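Local structure of plastocyanin (1KDI) at residues A52-A57 with A75-P80. The protein carries electrons from the cytochrome b6-f complex to P700 of photosystem I in the thylakoid, using a single bound copper ion. Numbering follows the deposited sequence.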
ATOM      1  N   ALA A  52      14.219   3.403   4.495  1.00 18.72           N
ATOM      2  CA  ALA A  52      14.054   3.569   3.050  1.00 18.03           C
ATOM      3  C   ALA A  52      14.169   2.258   2.293  1.00 19.10           C
ATOM      4  O   ALA A  52      13.306   2.021   1.424  1.00 21.90           O
ATOM      5  CB  ALA A  52      15.085   4.525   2.469  1.00 19.24           C
ATOM      6  N   SER A  53      15.105   1.338   2.569  1.00 17.25           N
ATOM      7  CA  SER A  53      15.080   0.048   1.909  1.00 17.55           C
ATOM      8  C   SER A  53      13.863  -0.784   2.158  1.00 17.31           C
ATOM      9  O   SER A  53      13.406  -1.505   1.275  1.00 16.43           O
ATOM     10  CB  SER A  53      16.220  -0.828   2.310  1.00 20.50           C
ATOM     11  OG  SER A  53      17.318  -0.045   1.915  1.00 28.19           O
ATOM     12  N   GLU A  54      13.357  -0.694   3.386  1.00 17.00           N
ATOM     13  CA  GLU A  54      12.213  -1.475   3.802  1.00 16.19           C
ATOM     14  C   GLU A  54      10.930  -1.029   3.088  1.00 13.52           C
ATOM     15  O   GLU A  54      10.192  -1.841   2.564  1.00 14.45           O
ATOM     16  CB  GLU A  54      12.176  -1.308   5.307  1.00 20.00           C
ATOM     17  CG  GLU A  54      11.055  -2.011   5.979  1.00 25.38           C
ATOM     18  CD  GLU A  54      11.256  -2.058   7.477  1.00 27.09           C
ATOM     19  OE1 GLU A  54      11.419  -1.029   8.113  1.00 30.11           O
ATOM     20  OE2 GLU A  54      11.253  -3.141   8.007  1.00 26.00           O
ATOM     21  N   LEU A  55      10.707   0.271   3.036  1.00 13.46           N
ATOM     22  CA  LEU A  55       9.596   0.916   2.366  1.00 14.53           C
ATOM     23  C   LEU A  55       9.621   0.689   0.867  1.00 17.72           C
ATOM     24  O   LEU A  55       8.576   0.406   0.264  1.00 17.41           O
ATOM     25  CB  LEU A  55       9.665   2.380   2.722  1.00 10.93           C
ATOM     26  CG  LEU A  55       8.786   2.924   3.785  1.00 14.87           C
ATOM     27  CD1 LEU A  55       8.438   1.925   4.831  1.00 17.22           C
ATOM     28  CD2 LEU A  55       9.487   4.077   4.362  1.00 12.40           C
ATOM     29  N   LYS A  56      10.822   0.741   0.250  1.00 17.26           N
ATOM     30  CA  LYS A  56      10.961   0.397  -1.169  1.00 18.26           C
ATOM     31  C   LYS A  56      10.643  -1.062  -1.398  1.00 18.46           C
ATOM     32  O   LYS A  56       9.864  -1.357  -2.289  1.00 19.63           O
ATOM     33  CB  LYS A  56      12.378   0.680  -1.671  1.00 20.23           C
ATOM     34  CG  LYS A  56      12.477   2.163  -1.930  1.00 28.80           C
ATOM     35  CD  LYS A  56      13.789   2.445  -2.632  1.00 38.37           C
ATOM     36  CE  LYS A  56      13.728   3.808  -3.337  1.00 44.74           C
ATOM     37  NZ  LYS A  56      14.902   4.037  -4.186  1.00 49.28           N
ATOM     38  N   ALA A  57      11.163  -2.026  -0.640  1.00 16.68           N
ATOM     39  CA  ALA A  57      10.796  -3.416  -0.760  1.00 16.05           C
ATOM     40  C   ALA A  57       9.322  -3.692  -0.473  1.00 16.70           C
ATOM     41  O   ALA A  57       8.772  -4.713  -0.857  1.00 17.82           O
ATOM     42  CB  ALA A  57      11.607  -4.237   0.212  1.00 17.74           C
ATOM     43  N   ALA A  75       3.007  -6.737   1.781  1.00 21.45           N
ATOM     44  CA  ALA A  75       4.054  -5.876   2.280  1.00 21.88           C
ATOM     45  C   ALA A  75       4.317  -6.204   3.762  1.00 21.88           C
ATOM     46  O   ALA A  75       3.378  -6.594   4.480  1.00 20.94           O
ATOM     47  CB  ALA A  75       3.629  -4.426   2.176  1.00 18.88           C
ATOM     48  N   LYS A  76       5.580  -6.124   4.253  1.00 22.98           N
ATOM     49  CA  LYS A  76       5.955  -6.322   5.669  1.00 20.35           C
ATOM     50  C   LYS A  76       6.911  -5.208   6.046  1.00 20.12           C
ATOM     51  O   LYS A  76       7.889  -4.956   5.333  1.00 22.17           O
ATOM     52  CB  LYS A  76       6.734  -7.585   5.981  1.00 21.14           C
ATOM     53  CG  LYS A  76       6.083  -8.899   5.712  1.00 23.42           C
ATOM     54  CD  LYS A  76       6.878  -9.959   6.404  1.00 26.81           C
ATOM     55  CE  LYS A  76       6.087 -11.217   6.203  1.00 32.87           C
ATOM     56  NZ  LYS A  76       6.772 -12.369   6.747  1.00 40.00           N
ATOM     57  N   VAL A  77       6.622  -4.472   7.099  1.00 15.85           N
ATOM     58  CA  VAL A  77       7.444  -3.390   7.561  1.00 17.89           C
ATOM     59  C   VAL A  77       7.619  -3.742   9.057  1.00 21.16           C
ATOM     60  O   VAL A  77       6.700  -4.130   9.801  1.00 18.59           O
ATOM     61  CB  VAL A  77       6.698  -2.057   7.326  1.00 16.26           C
ATOM     62  CG1 VAL A  77       7.469  -0.862   7.876  1.00 14.50           C
ATOM     63  CG2 VAL A  77       6.535  -1.852   5.811  1.00 15.93           C
ATOM     64  N   SER A  78       8.859  -3.809   9.501  1.00 21.59           N
ATOM     65  CA  SER A  78       9.126  -4.068  10.899  1.00 22.81           C
ATOM     66  C   SER A  78       9.536  -2.861  11.747  1.00 22.52           C
ATOM     67  O   SER A  78       9.496  -2.984  12.978  1.00 25.37           O
ATOM     68  CB  SER A  78      10.162  -5.201  10.933  1.00 23.95           C
ATOM     69  OG  SER A  78      11.303  -5.031  10.109  1.00 28.22           O
ATOM     70  N   THR A  79       9.856  -1.693  11.166  1.00 19.12           N
ATOM     71  CA  THR A  79      10.184  -0.513  11.935  1.00 19.58           C
ATOM     72  C   THR A  79       8.933   0.268  12.429  1.00 21.26           C
ATOM     73  O   THR A  79       8.092   0.690  11.620  1.00 20.45           O
ATOM     74  CB  THR A  79      11.091   0.400  11.073  1.00 19.42           C
ATOM     75  OG1 THR A  79      12.203  -0.385  10.651  1.00 21.26           O
ATOM     76  CG2 THR A  79      11.549   1.640  11.815  1.00 21.55           C
ATOM     77  N   PRO A  80       8.754   0.499  13.749  1.00 20.39           N
ATOM     78  CA  PRO A  80       7.693   1.314  14.283  1.00 18.55           C
ATOM     79  C   PRO A  80       7.611   2.702  13.712  1.00 18.14           C
ATOM     80  O   PRO A  80       8.622   3.378  13.602  1.00 19.63           O
ATOM     81  CB  PRO A  80       7.973   1.285  15.752  1.00 19.91           C
ATOM     82  CG  PRO A  80       8.482  -0.104  15.986  1.00 17.76           C
ATOM     83  CD  PRO A  80       9.459  -0.199  14.848  1.00 19.82           C
TER
HETATM   84  O   HOH W   1       9.965  -4.648   3.272  1.00 19.06           O
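The carboxylate of E54, on the helix 49-57, is gripped by S78 and T79 in the loop that leads from strand 72-75 to strand 81-86, a clear case of one acidic side chain tying a helix to a loop by using both its oxygens. OE2 accepts twice from S78: the hydroxyl OG donates over 2.8 Å, nearly along the C-O axis, and the backbone N of S78 donates to OE2 over 2.9 Å at 165° but from well above the carboxylate plane. OE1 turns its syn lone pair to T79 OG1, 2.7 Å away, while the amide N of T79 adds a weak bond to OE1. With CG anti to the backbone N (chi1 179°) and the chain extended beyond it, E54 spans the gap at nearly full stretch and presents its carboxylate to the loop.

A water adds a backbone bridge, donating to the carbonyl O of E54 and, at 2.9 Å, to that of K76. Apolar contact is lighter: V77 CG1 lies 4.2 Å from L55 CD1 and also meets the carboxylate end of E54. Both V77 and L55 rest on Y83 of strand 81-86, so this small patch continues into the interior of the cupredoxin beta-sandwich.

Replacing E54 with an alanine would probably leave the hydroxyls of S78 and T79 and the amide of S78 without their shared acceptor, setting the two side chains freer to turn. Three good donors around one carboxylate would tend to stabilise its ionised form without a cationic partner across this contact. The chemistry thus implies a mainly polar clasp between helix and loop, away from the copper site.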